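Local coordinates for protein fimbrial structural subunit (Actinomyces naeslundii, PDB 3QDH) that forms the shaft of Actinomyces type 2 fimbriae and acts as an adhesin, mediating interactions with streptococci and host cells during oral biofilm development, at residues 8-13 / 229-234; 154-159 / 225-230; 33-38 / 94-99; 40-45 / 126-131. All blocks are in the same frame, centred on the assembly; numbering follows the deposited sequence. Where two conformers were deposited one is given.

Contact 1 (8-13 / 229-234)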
loop_
_atom_site.group_PDB
_atom_site.type_symbol
_atom_site.label_atom_id
_atom_site.label_comp_id
_atom_site.label_asym_id
_atom_site.label_seq_id
_atom_site.Cartn_x
_atom_site.Cartn_y
_atom_site.Cartn_z
ATOM N N LYS A 8 11.667 -4.567 5.536
ATOM C CA LYS A 8 10.434 -3.965 5.049
ATOM C C LYS A 8 9.508 -5.029 4.470
ATOM O O LYS A 8 9.966 -5.990 3.825
ATOM C CB LYS A 8 10.743 -2.866 4.014
ATOM C CG LYS A 8 9.522 -2.105 3.516
ATOM C CD LYS A 8 9.902 -0.825 2.766
ATOM C CE LYS A 8 8.625 -0.063 2.401
ATOM N NZ LYS A 8 8.790 1.318 1.837
ATOM N N SER A 9 8.211 -4.862 4.727
ATOM C CA SER A 9 7.181 -5.732 4.171
ATOM C C SER A 9 6.043 -4.896 3.591
ATOM O O SER A 9 6.171 -3.671 3.431
ATOM C CB SER A 9 6.645 -6.685 5.249
ATOM O OG SER A 9 5.817 -7.687 4.672
ATOM N N ILE A 10 4.942 -5.567 3.251
ATOM C CA ILE A 10 3.710 -4.909 2.792
ATOM C C ILE A 10 2.498 -5.611 3.408
ATOM O O ILE A 10 2.423 -6.837 3.415
ATOM C CB ILE A 10 3.531 -4.960 1.238
ATOM C CG1 ILE A 10 4.798 -4.521 0.497
ATOM C CG2 ILE A 10 2.350 -4.082 0.800
ATOM C CD1 ILE A 10 4.767 -4.837 -1.020
ATOM N N GLN A 11 1.559 -4.828 3.929
ATOM C CA GLN A 11 0.284 -5.357 4.390
ATOM C C GLN A 11 -0.507 -5.959 3.226
ATOM O O GLN A 11 -0.565 -5.366 2.149
ATOM C CB GLN A 11 -0.555 -4.230 4.999
ATOM C CG GLN A 11 -0.599 -4.212 6.512
ATOM C CD GLN A 11 -1.954 -3.743 7.023
ATOM O OE1 GLN A 11 -2.499 -2.752 6.542
ATOM N NE2 GLN A 11 -2.511 -4.470 7.989
ATOM N N GLU A 12 -1.102 -7.131 3.451
ATOM C CA GLU A 12 -2.129 -7.687 2.554
ATOM C C GLU A 12 -2.984 -6.555 1.995
ATOM O O GLU A 12 -3.715 -5.912 2.749
ATOM C CB GLU A 12 -3.071 -8.602 3.337
ATOM C CG GLU A 12 -2.762 -10.072 3.360
ATOM C CD GLU A 12 -3.992 -10.878 3.763
ATOM O OE1 GLU A 12 -4.144 -11.194 4.972
ATOM O OE2 GLU A 12 -4.825 -11.166 2.876
ATOM N N GLN A 13 -2.924 -6.319 0.688
ATOM C CA GLN A 13 -3.687 -5.213 0.091
ATOM C C GLN A 13 -5.206 -5.303 0.321
ATOM O O GLN A 13 -5.881 -4.273 0.418
ATOM C CB GLN A 13 -3.378 -5.057 -1.405
ATOM C CG GLN A 13 -3.799 -3.703 -1.985
ATOM C CD GLN A 13 -3.156 -2.517 -1.258
ATOM O OE1 GLN A 13 -1.994 -2.576 -0.852
ATOM N NE2 GLN A 13 -3.914 -1.439 -1.102
ATOM N N SER A 229 -0.653 -7.827 -7.553
ATOM C CA SER A 229 0.137 -8.736 -6.719
ATOM C C SER A 229 1.224 -7.947 -5.993
ATOM O O SER A 229 1.515 -6.803 -6.349
ATOM C CB SER A 229 0.811 -9.798 -7.581
ATOM O OG SER A 229 1.877 -9.226 -8.318
ATOM N N ASP A 230 1.823 -8.561 -4.974
ATOM C CA ASP A 230 2.988 -7.956 -4.324
ATOM C C ASP A 230 4.143 -8.945 -4.154
ATOM O O ASP A 230 3.993 -10.141 -4.415
ATOM C CB ASP A 230 2.608 -7.241 -3.010
ATOM C CG ASP A 230 2.083 -8.190 -1.946
ATOM O OD1 ASP A 230 2.737 -9.218 -1.670
ATOM O OD2 ASP A 230 1.018 -7.901 -1.358
ATOM N N SER A 231 5.292 -8.431 -3.719
ATOM C CA SER A 231 6.531 -9.199 -3.683
ATOM C C SER A 231 6.689 -10.038 -2.405
ATOM O O SER A 231 7.703 -10.715 -2.234
ATOM C CB SER A 231 7.734 -8.264 -3.864
ATOM O OG SER A 231 7.799 -7.298 -2.820
ATOM N N ILE A 232 5.688 -10.003 -1.527
ATOM C CA ILE A 232 5.771 -10.724 -0.248
ATOM C C ILE A 232 5.238 -12.145 -0.369
ATOM O O ILE A 232 4.152 -12.356 -0.897
ATOM C CB ILE A 232 4.988 -10.000 0.883
ATOM C CG1 ILE A 232 5.301 -8.492 0.901
ATOM C CG2 ILE A 232 5.263 -10.667 2.248
ATOM C CD1 ILE A 232 6.768 -8.146 1.166
ATOM N N ASP A 233 5.997 -13.111 0.123
ATOM C CA ASP A 233 5.532 -14.505 0.157
ATOM C C ASP A 233 4.868 -14.826 1.497
ATOM O O ASP A 233 5.042 -14.099 2.481
ATOM C CB ASP A 233 6.692 -15.466 -0.107
ATOM C CG ASP A 233 6.306 -16.620 -1.036
ATOM O OD1 ASP A 233 5.131 -16.688 -1.499
ATOM O OD2 ASP A 233 7.198 -17.449 -1.313
ATOM N N GLY A 234 4.101 -15.910 1.538
ATOM C CA GLY A 234 3.433 -16.308 2.770
ATOM C C GLY A 234 2.037 -16.841 2.566
ATOM O O GLY A 234 1.334 -16.442 1.632
HETATM O O HOH W 1 -0.351 -5.914 -0.554
HETATM O O HOH W 2 -1.560 -8.987 -0.901
#

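Contact 2 (154-159 / 225-230)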
loop_
_atom_site.group_PDB
_atom_site.type_symbol
_atom_site.label_atom_id
_atom_site.label_comp_id
_atom_site.label_asym_id
_atom_site.label_seq_id
_atom_site.Cartn_x
_atom_site.Cartn_y
_atom_site.Cartn_z
ATOM N N VAL A 154 10.661 -3.669 -1.530
ATOM C CA VAL A 154 9.411 -4.396 -1.760
ATOM C C VAL A 154 8.715 -3.766 -2.958
ATOM O O VAL A 154 8.982 -2.616 -3.287
ATOM C CB VAL A 154 8.449 -4.381 -0.548
ATOM C CG1 VAL A 154 9.086 -5.052 0.685
ATOM C CG2 VAL A 154 7.957 -2.946 -0.243
ATOM N N THR A 155 7.834 -4.527 -3.595
ATOM C CA THR A 155 7.096 -4.053 -4.762
ATOM C C THR A 155 5.627 -4.446 -4.689
ATOM O O THR A 155 5.281 -5.602 -4.400
ATOM C CB THR A 155 7.727 -4.568 -6.091
ATOM O OG1 THR A 155 9.101 -4.181 -6.143
ATOM C CG2 THR A 155 6.993 -3.989 -7.309
ATOM N N SER A 156 4.773 -3.455 -4.928
ATOM C CA SER A 156 3.340 -3.648 -5.061
ATOM C C SER A 156 2.977 -3.339 -6.520
ATOM O O SER A 156 3.316 -2.273 -7.037
ATOM C CB SER A 156 2.597 -2.712 -4.106
ATOM O OG SER A 156 1.201 -2.923 -4.157
ATOM N N ARG A 157 2.299 -4.284 -7.168
ATOM C CA ARG A 157 1.993 -4.177 -8.592
ATOM C C ARG A 157 0.540 -3.815 -8.850
ATOM O O ARG A 157 -0.368 -4.360 -8.218
ATOM C CB ARG A 157 2.357 -5.466 -9.326
ATOM C CG ARG A 157 3.842 -5.771 -9.273
ATOM C CD ARG A 157 4.280 -6.651 -10.429
ATOM N NE ARG A 157 5.633 -6.311 -10.876
ATOM C CZ ARG A 157 6.747 -6.640 -10.225
ATOM N NH1 ARG A 157 6.682 -7.326 -9.086
ATOM N NH2 ARG A 157 7.928 -6.280 -10.712
ATOM N N TRP A 158 0.346 -2.882 -9.780
ATOM C CA TRP A 158 -0.964 -2.298 -10.053
ATOM C C TRP A 158 -1.195 -2.139 -11.556
ATOM O O TRP A 158 -0.257 -1.911 -12.322
ATOM C CB TRP A 158 -1.093 -0.940 -9.348
ATOM C CG TRP A 158 -1.144 -1.074 -7.851
ATOM C CD1 TRP A 158 -0.108 -1.424 -7.020
ATOM C CD2 TRP A 158 -2.281 -0.873 -7.005
ATOM N NE1 TRP A 158 -0.534 -1.453 -5.718
ATOM C CE2 TRP A 158 -1.860 -1.117 -5.675
ATOM C CE3 TRP A 158 -3.613 -0.503 -7.236
ATOM C CZ2 TRP A 158 -2.726 -1.011 -4.584
ATOM C CZ3 TRP A 158 -4.472 -0.401 -6.151
ATOM C CH2 TRP A 158 -4.024 -0.652 -4.840
ATOM N N GLY A 159 -2.451 -2.270 -11.964
ATOM C CA GLY A 159 -2.823 -2.081 -13.360
ATOM C C GLY A 159 -4.099 -1.273 -13.482
ATOM O O GLY A 159 -4.811 -1.052 -12.498
ATOM N N GLY A 225 -6.296 2.437 -11.314
ATOM C CA GLY A 225 -5.505 1.470 -10.566
ATOM C C GLY A 225 -6.308 0.384 -9.897
ATOM O O GLY A 225 -7.247 0.666 -9.155
ATOM N N LEU A 226 -5.929 -0.861 -10.178
ATOM C CA LEU A 226 -6.402 -2.029 -9.438
ATOM C C LEU A 226 -5.197 -2.875 -9.034
ATOM O O LEU A 226 -4.252 -3.019 -9.810
ATOM C CB LEU A 226 -7.380 -2.865 -10.284
ATOM C CG LEU A 226 -8.798 -2.307 -10.512
ATOM C CD1 LEU A 226 -9.486 -3.046 -11.656
ATOM C CD2 LEU A 226 -9.657 -2.378 -9.260
ATOM N N PHE A 227 -5.239 -3.432 -7.826
ATOM C CA PHE A 227 -4.139 -4.253 -7.297
ATOM C C PHE A 227 -3.956 -5.548 -8.096
ATOM O O PHE A 227 -4.930 -6.192 -8.479
ATOM C CB PHE A 227 -4.389 -4.556 -5.816
ATOM C CG PHE A 227 -3.407 -5.518 -5.210
ATOM C CD1 PHE A 227 -2.093 -5.121 -4.935
ATOM C CD2 PHE A 227 -3.797 -6.818 -4.898
ATOM C CE1 PHE A 227 -1.195 -6.006 -4.364
ATOM C CE2 PHE A 227 -2.902 -7.712 -4.325
ATOM C CZ PHE A 227 -1.598 -7.305 -4.062
ATOM N N ILE A 228 -2.703 -5.916 -8.360
ATOM C CA ILE A 228 -2.412 -7.151 -9.087
ATOM C C ILE A 228 -1.770 -8.202 -8.184
ATOM O O ILE A 228 -2.289 -9.315 -8.061
ATOM C CB ILE A 228 -1.541 -6.882 -10.335
ATOM C CG1 ILE A 228 -2.376 -6.147 -11.388
ATOM C CG2 ILE A 228 -0.992 -8.189 -10.929
ATOM C CD1 ILE A 228 -1.581 -5.665 -12.560
ATOM N N SER A 229 -0.653 -7.827 -7.553
ATOM C CA SER A 229 0.137 -8.736 -6.719
ATOM C C SER A 229 1.224 -7.947 -5.993
ATOM O O SER A 229 1.515 -6.803 -6.349
ATOM C CB SER A 229 0.811 -9.798 -7.581
ATOM O OG SER A 229 1.877 -9.226 -8.318
ATOM N N ASP A 230 1.823 -8.561 -4.974
ATOM C CA ASP A 230 2.988 -7.956 -4.324
ATOM C C ASP A 230 4.143 -8.945 -4.154
ATOM O O ASP A 230 3.993 -10.141 -4.415
ATOM C CB ASP A 230 2.608 -7.241 -3.010
ATOM C CG ASP A 230 2.083 -8.190 -1.946
ATOM O OD1 ASP A 230 2.737 -9.218 -1.670
ATOM O OD2 ASP A 230 1.018 -7.901 -1.358
HETATM O O HOH W 3 4.601 -8.816 -7.445
#

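Contact 3 (33-38 / 94-99)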
loop_
_atom_site.group_PDB
_atom_site.type_symbol
_atom_site.label_atom_id
_atom_site.label_comp_id
_atom_site.label_asym_id
_atom_site.label_seq_id
_atom_site.Cartn_x
_atom_site.Cartn_y
_atom_site.Cartn_z
ATOM N N PRO A 33 19.996 -2.932 18.598
ATOM C CA PRO A 33 21.273 -3.533 18.985
ATOM C C PRO A 33 21.421 -3.649 20.502
ATOM O O PRO A 33 20.679 -3.014 21.257
ATOM C CB PRO A 33 22.312 -2.548 18.438
ATOM C CG PRO A 33 21.609 -1.265 18.353
ATOM C CD PRO A 33 20.170 -1.586 18.024
ATOM N N THR A 34 22.380 -4.466 20.924
ATOM C CA THR A 34 22.753 -4.582 22.323
ATOM C C THR A 34 23.886 -3.595 22.583
ATOM O O THR A 34 24.994 -3.768 22.084
ATOM C CB THR A 34 23.181 -6.029 22.656
ATOM O OG1 THR A 34 22.122 -6.917 22.279
ATOM C CG2 THR A 34 23.436 -6.183 24.139
ATOM N N LEU A 35 23.594 -2.532 23.328
ATOM C CA LEU A 35 24.597 -1.508 23.577
ATOM C C LEU A 35 25.351 -1.813 24.865
ATOM O O LEU A 35 24.777 -2.357 25.809
ATOM C CB LEU A 35 23.964 -0.105 23.634
ATOM C CG LEU A 35 23.096 0.386 22.463
ATOM C CD1 LEU A 35 22.668 1.833 22.679
ATOM C CD2 LEU A 35 23.767 0.226 21.103
ATOM N N ASP A 36 26.638 -1.472 24.889
ATOM C CA ASP A 36 27.400 -1.463 26.139
ATOM C C ASP A 36 26.709 -0.557 27.141
ATOM O O ASP A 36 26.016 0.396 26.751
ATOM C CB ASP A 36 28.816 -0.938 25.908
ATOM C CG ASP A 36 29.631 -1.834 25.016
ATOM O OD1 ASP A 36 29.237 -3.004 24.805
ATOM O OD2 ASP A 36 30.685 -1.371 24.523
ATOM N N ALA A 37 26.915 -0.848 28.423
ATOM C CA ALA A 37 26.372 -0.050 29.523
ATOM C C ALA A 37 26.521 1.467 29.318
ATOM O O ALA A 37 25.576 2.212 29.558
ATOM C CB ALA A 37 27.008 -0.477 30.854
ATOM N N LYS A 38 27.693 1.910 28.851
ATOM C CA LYS A 38 27.983 3.347 28.718
ATOM C C LYS A 38 27.921 3.852 27.267
ATOM O O LYS A 38 28.526 4.873 26.929
ATOM C CB LYS A 38 29.351 3.689 29.347
ATOM C CG LYS A 38 29.431 3.505 30.871
ATOM C CD LYS A 38 28.613 4.573 31.602
ATOM C CE LYS A 38 28.987 4.669 33.081
ATOM N NZ LYS A 38 28.032 5.557 33.827
ATOM N N ARG A 94 14.237 4.110 26.142
ATOM C CA ARG A 94 13.496 2.835 25.978
ATOM C C ARG A 94 14.178 1.839 25.038
ATOM O O ARG A 94 14.279 0.623 25.332
ATOM C CB ARG A 94 12.097 3.102 25.443
ATOM C CG ARG A 94 11.088 3.697 26.433
ATOM C CD ARG A 94 9.719 3.632 25.769
ATOM N NE ARG A 94 8.659 4.396 26.442
ATOM C CZ ARG A 94 7.901 3.917 27.425
ATOM N NH1 ARG A 94 8.109 2.691 27.875
ATOM N NH2 ARG A 94 6.947 4.664 27.970
ATOM N N ILE A 95 14.627 2.341 23.888
ATOM C CA ILE A 95 15.261 1.492 22.891
ATOM C C ILE A 95 16.567 0.905 23.421
ATOM O O ILE A 95 16.818 -0.289 23.248
ATOM C CB ILE A 95 15.460 2.201 21.523
ATOM C CG1 ILE A 95 14.100 2.603 20.947
ATOM C CG2 ILE A 95 16.195 1.272 20.539
ATOM C CD1 ILE A 95 14.166 3.541 19.694
ATOM N N LYS A 96 17.375 1.715 24.098
ATOM C CA LYS A 96 18.581 1.189 24.759
ATOM C C LYS A 96 18.272 0.072 25.781
ATOM O O LYS A 96 19.018 -0.911 25.894
ATOM C CB LYS A 96 19.375 2.326 25.428
ATOM C CG LYS A 96 20.644 1.856 26.159
ATOM C CD LYS A 96 21.362 3.044 26.816
ATOM C CE LYS A 96 22.248 2.581 27.975
ATOM N NZ LYS A 96 23.450 1.869 27.509
ATOM N N ALA A 97 17.171 0.232 26.505
ATOM C CA ALA A 97 16.757 -0.731 27.532
ATOM C C ALA A 97 16.070 -1.970 26.946
ATOM O O ALA A 97 15.714 -2.879 27.687
ATOM C CB ALA A 97 15.846 -0.053 28.545
ATOM N N ALA A 98 15.914 -2.008 25.619
ATOM C CA ALA A 98 15.210 -3.097 24.931
ATOM C C ALA A 98 16.074 -3.797 23.870
ATOM O O ALA A 98 15.641 -3.949 22.730
ATOM C CB ALA A 98 13.919 -2.571 24.309
ATOM N N PRO A 99 17.293 -4.250 24.236
ATOM C CA PRO A 99 18.139 -4.872 23.222
ATOM C C PRO A 99 17.491 -6.125 22.624
ATOM O O PRO A 99 16.838 -6.881 23.348
ATOM C CB PRO A 99 19.401 -5.247 24.002
ATOM C CG PRO A 99 18.928 -5.390 25.427
ATOM C CD PRO A 99 17.908 -4.324 25.577
HETATM O O HOH W 4 19.134 -0.744 21.813
HETATM O O HOH W 5 21.096 -2.112 24.585
HETATM O O HOH W 6 22.746 -0.938 27.283
#

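Contact 4 (40-45 / 126-131)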
loop_
_atom_site.group_PDB
_atom_site.type_symbol
_atom_site.label_atom_id
_atom_site.label_comp_id
_atom_site.label_asym_id
_atom_site.label_seq_id
_atom_site.Cartn_x
_atom_site.Cartn_y
_atom_site.Cartn_z
ATOM N N PHE A 40 25.307 5.225 24.358
ATOM C CA PHE A 40 23.973 5.813 24.255
ATOM C C PHE A 40 23.656 6.256 22.843
ATOM O O PHE A 40 24.562 6.620 22.102
ATOM C CB PHE A 40 23.853 7.034 25.176
ATOM C CG PHE A 40 24.195 6.741 26.606
ATOM C CD1 PHE A 40 23.209 6.342 27.500
ATOM C CD2 PHE A 40 25.506 6.853 27.051
ATOM C CE1 PHE A 40 23.522 6.060 28.838
ATOM C CE2 PHE A 40 25.838 6.569 28.383
ATOM C CZ PHE A 40 24.840 6.174 29.275
ATOM N N TYR A 41 22.372 6.227 22.478
ATOM C CA TYR A 41 21.912 6.819 21.211
ATOM C C TYR A 41 22.018 8.344 21.202
ATOM O O TYR A 41 21.565 9.015 22.132
ATOM C CB TYR A 41 20.462 6.438 20.899
ATOM C CG TYR A 41 20.294 4.967 20.593
ATOM C CD1 TYR A 41 20.746 4.427 19.386
ATOM C CD2 TYR A 41 19.691 4.115 21.521
ATOM C CE1 TYR A 41 20.594 3.059 19.109
ATOM C CE2 TYR A 41 19.524 2.756 21.251
ATOM C CZ TYR A 41 19.984 2.238 20.052
ATOM O OH TYR A 41 19.829 0.895 19.823
ATOM N N LYS A 42 22.610 8.871 20.133
ATOM C CA LYS A 42 22.530 10.298 19.825
ATOM C C LYS A 42 21.186 10.538 19.164
ATOM O O LYS A 42 20.555 11.591 19.348
ATOM C CB LYS A 42 23.641 10.707 18.856
ATOM C CG LYS A 42 25.076 10.590 19.391
ATOM C CD LYS A 42 26.031 11.010 18.263
ATOM C CE LYS A 42 27.417 10.461 18.445
ATOM N NZ LYS A 42 28.291 10.823 17.284
ATOM N N TYR A 43 20.751 9.553 18.377
ATOM C CA TYR A 43 19.457 9.610 17.721
ATOM C C TYR A 43 19.105 8.236 17.162
ATOM O O TYR A 43 19.959 7.365 17.074
ATOM C CB TYR A 43 19.428 10.686 16.594
ATOM C CG TYR A 43 20.574 10.555 15.614
ATOM C CD1 TYR A 43 20.501 9.677 14.526
ATOM C CD2 TYR A 43 21.739 11.321 15.777
ATOM C CE1 TYR A 43 21.602 9.533 13.646
ATOM C CE2 TYR A 43 22.825 11.200 14.906
ATOM C CZ TYR A 43 22.749 10.310 13.849
ATOM O OH TYR A 43 23.820 10.209 12.992
ATOM N N PHE A 44 17.840 8.059 16.810
ATOM C CA PHE A 44 17.340 6.830 16.189
ATOM C C PHE A 44 16.094 7.195 15.384
ATOM O O PHE A 44 15.087 7.622 15.942
ATOM C CB PHE A 44 17.033 5.758 17.265
ATOM C CG PHE A 44 16.706 4.393 16.699
ATOM C CD1 PHE A 44 17.509 3.290 16.994
ATOM C CD2 PHE A 44 15.597 4.216 15.888
ATOM C CE1 PHE A 44 17.209 2.018 16.461
ATOM C CE2 PHE A 44 15.287 2.949 15.347
ATOM C CZ PHE A 44 16.084 1.858 15.642
ATOM N N GLN A 45 16.161 7.030 14.062
ATOM C CA GLN A 45 15.082 7.459 13.179
ATOM C C GLN A 45 14.797 6.402 12.122
ATOM O O GLN A 45 15.727 5.880 11.511
ATOM C CB GLN A 45 15.470 8.779 12.488
ATOM C CG GLN A 45 14.417 9.379 11.525
ATOM C CD GLN A 45 14.940 10.630 10.834
ATOM O OE1 GLN A 45 14.692 11.764 11.272
ATOM N NE2 GLN A 45 15.694 10.428 9.769
ATOM N N ILE A 126 18.321 5.523 10.536
ATOM C CA ILE A 126 19.334 6.553 10.739
ATOM C C ILE A 126 19.554 6.631 12.241
ATOM O O ILE A 126 18.719 7.164 12.968
ATOM C CB ILE A 126 18.861 7.947 10.190
ATOM C CG1 ILE A 126 18.270 7.839 8.762
ATOM C CG2 ILE A 126 19.967 9.011 10.298
ATOM C CD1 ILE A 126 19.074 7.053 7.790
ATOM N N SER A 127 20.657 6.059 12.705
ATOM C CA SER A 127 20.961 6.064 14.133
ATOM C C SER A 127 22.464 6.124 14.381
ATOM O O SER A 127 23.268 5.810 13.499
ATOM C CB SER A 127 20.317 4.873 14.862
ATOM O OG SER A 127 20.824 3.630 14.410
ATOM N N ASP A 128 22.829 6.572 15.575
ATOM C CA ASP A 128 24.227 6.631 15.966
ATOM C C ASP A 128 24.312 6.564 17.480
ATOM O O ASP A 128 23.364 6.933 18.181
ATOM C CB ASP A 128 24.853 7.924 15.428
ATOM C CG ASP A 128 26.371 7.858 15.334
ATOM O OD1 ASP A 128 26.975 6.752 15.396
ATOM O OD2 ASP A 128 26.957 8.943 15.184
ATOM N N THR A 129 25.447 6.093 17.978
ATOM C CA THR A 129 25.680 5.948 19.408
ATOM C C THR A 129 27.029 6.546 19.775
ATOM O O THR A 129 27.891 6.711 18.909
ATOM C CB THR A 129 25.709 4.468 19.811
ATOM O OG1 THR A 129 26.633 3.780 18.961
ATOM C CG2 THR A 129 24.311 3.838 19.674
ATOM N N VAL A 130 27.210 6.844 21.057
ATOM C CA VAL A 130 28.452 7.442 21.565
ATOM C C VAL A 130 28.728 6.893 22.969
ATOM O O VAL A 130 27.785 6.673 23.743
ATOM C CB VAL A 130 28.342 8.998 21.578
ATOM C CG1 VAL A 130 27.235 9.481 22.561
ATOM C CG2 VAL A 130 29.697 9.666 21.883
ATOM N N TYR A 131 29.996 6.631 23.281
ATOM C CA TYR A 131 30.394 6.298 24.648
ATOM C C TYR A 131 30.386 7.584 25.470
ATOM O O TYR A 131 30.934 8.609 25.050
ATOM C CB TYR A 131 31.782 5.636 24.691
ATOM C CG TYR A 131 32.181 5.080 26.053
ATOM C CD1 TYR A 131 32.718 5.908 27.044
ATOM C CD2 TYR A 131 32.027 3.728 26.343
ATOM C CE1 TYR A 131 33.084 5.397 28.293
ATOM C CE2 TYR A 131 32.395 3.206 27.588
ATOM C CZ TYR A 131 32.919 4.047 28.555
ATOM O OH TYR A 131 33.278 3.533 29.787
HETATM O O HOH W 7 24.046 8.203 11.141
HETATM O O HOH W 8 26.170 11.089 13.846
#

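Contact 1 (8-13 / 229-234)
The flat carboxylate of D230 is gripped at its oxygens, and I10 meets D230 behind it: CD1 of I10 rests 3.8 Å from CB of D230. OD1 of D230 takes the backbone N-H of I232 (OD1 to N 3.1 Å) on its anti side, 24° out of the carboxylate plane. The same OD1 forms a salt bridge with R237, whose NH2 also reaches the carbonyl O of I10, so this arginine ties both segments. At OD2 of D230 lie two waters; one, 2.8 Å from O of Q11, links the carboxylate to the loop. D230 holds CG between its backbone N and carbonyl carbon (chi1 64°), which, with the carboxylate's own rotation, lets OD1 reach N of I232. The rest of the contact is mostly packing around I232. I232 lays CG1 across I10, 4.0 Å from CB of I10, and its CD1 comes within 3.7 Å of OG of S9. CG1 of I232 also sits 3.8 Å from N of I10, a buried amide with no polar partner in the model. Just ahead of the loop, K8 NZ is joined covalently to N121 CG, an intramolecular isopeptide link, and, as an amide N-H, hydrogen-bonds to OD2 of D48. The motif at D230 is an Asx turn closing strand 220-230, packed on the loop between strands 7-8 and 23-31 where the two domains of this fragment meet.

Contact 2 (154-159 / 225-230)
R157 faces both I228 and S229, a classic beta bulge in the antiparallel pairing of strands 154-165 and 220-230. The backbone of R157 is satisfied in both directions: its N donates to O of S229 (2.8 Å), and its O accepts from N of I228 (2.8 Å). Beyond the bulge, G159 and L226 exchange two bonds, N of G159 to O of L226 at 2.9 Å and N of L226 to O of G159 at 2.6 Å. Carbonyls of the bulged strand not used across the pair meet tyrosines: O of I228 the hydroxyl of Y192, O of F227 that of Y248. N of D230 is taken by N239. OG of S229 bonds to O of A243 and also accepts from a water that in turn accepts from NH1 of R157. On the face shared by S156, W158 and F227, the indole N-H is satisfied within its own strand, NE1 of W158 reaching OG of S156 at 2.8 Å; with OG anti to its backbone N (chi1 -177°), S156 extends along the strand to meet it. F227 turns a ring edge toward the face of the W158 five-membered ring, a T-shaped pair with planes at 72°. CD1 of I228 lies 3.6 Å from N of G159. Directly over the W158 six-membered ring sits CB of F227, in CH-pi contact 4.0 Å from the ring centroid.

Contact 3 (33-38 / 94-99)
K96 runs out straight from the end of helix 89-96, with CG opposite its backbone N (chi1 179°), and bends only at its last torsion (chi4 72°), which turns the ammonium onto the 33-38 loop. This loop joins strands 23-31 and 39-49 of the Sgo0707 N2-like domain; R94 of the same helix pairs with the zinc ligands D73 and D70. NZ of K96 donates to O of A37 at 3.0 Å, approaching from above the carbonyl plane, 63° out of it, and not along a lone pair. O of D36 is nearly as near but poorly angled. The ammonium also bonds to O of S39, and a water joins it to O of L35; F40 adds a cation-pi contact. Lower down the same side chain, CG of K96 packs at 4.0 Å on CD1 of L35, the two crossing obliquely, while L35 and I95 both lean on Y41. T34 sets OG1 3.6 Å from CB of P99, and O of P33 lies 3.7 Å from CA of P99. One water bridges O of P33 and O of I95; another accepts from N of L35 (2.8 Å) and donates to O of K96 (2.7 Å). O of I95 also accepts from N of A98. With such partners NZ is probably charged and anchors the loop to the helix end, with waters and modest apolar packing completing the contact.

Contact 4 (40-45 / 126-131)
K42 is the extra residue of a beta bulge, between the Y41–T129 and Y43–D128 pairs, in the antiparallel pairing of strands 39-49 and 118-131 of the Sgo0707 N2-like, probably CnaA-type domain. Before the bulge F40 and V130 trade two backbone bonds; after it Q45 and I126 do the same. At the bulge N of K42 donates to O of D128 (2.9 Å), and N of D128 returns a weak bond to O of Y43 (3.3 Å). K42 and D128 lie side by side: the extended lysine brings NZ to OD2 of D128 at 3.1 Å, a salt bridge met from above the carboxylate plane, 49° out of it. On the way, CE of K42 passes across V130, 3.6 Å from its CB. Y43 lays its ring across the partner strand, CG lying between backbone N and carbonyl carbon (chi1 51°). N of D128 sits over one ring face, O of I126 at the edge, and CE1 of Y43 touches CG2 of I126 at 3.8 Å. A water spans OH of Y43 and OD2 of D128. The other face carries Y41 with T129, and F44 with S127. Y41 and F44 pack against L92 and I95 of helix 89-96, while Y43 and I126 meet P142 and P148 of the proline-rich loop between strands 118-131 and 154-165; the backbone of F44 hydrogen-bonds to that of F87 in strand 82-87.

In the fold
The chain holds the C-terminal domains of FimA, an N2-like domain followed by a SpaA-like one. Contacts 3 and 4 lie together at one end, centres 11 Å apart, where Y41 packs against P33, L35 and I95; their segments alternate along the chain. Contacts 1 and 2 share S229 and D230, with centres 10 Å apart, near the junction of the two domains. Contact 1 to contact 4 is about 30 Å between centres, yet strands 39-49, 118-131, 154-165 and 220-230 run in sequence through one mixed sheet. Contacts 3 and 4 are nested within the span closed by contact 1, and both close before contact 2 opens. That shared sheet probably couples the two domains along the fimbrial shaft.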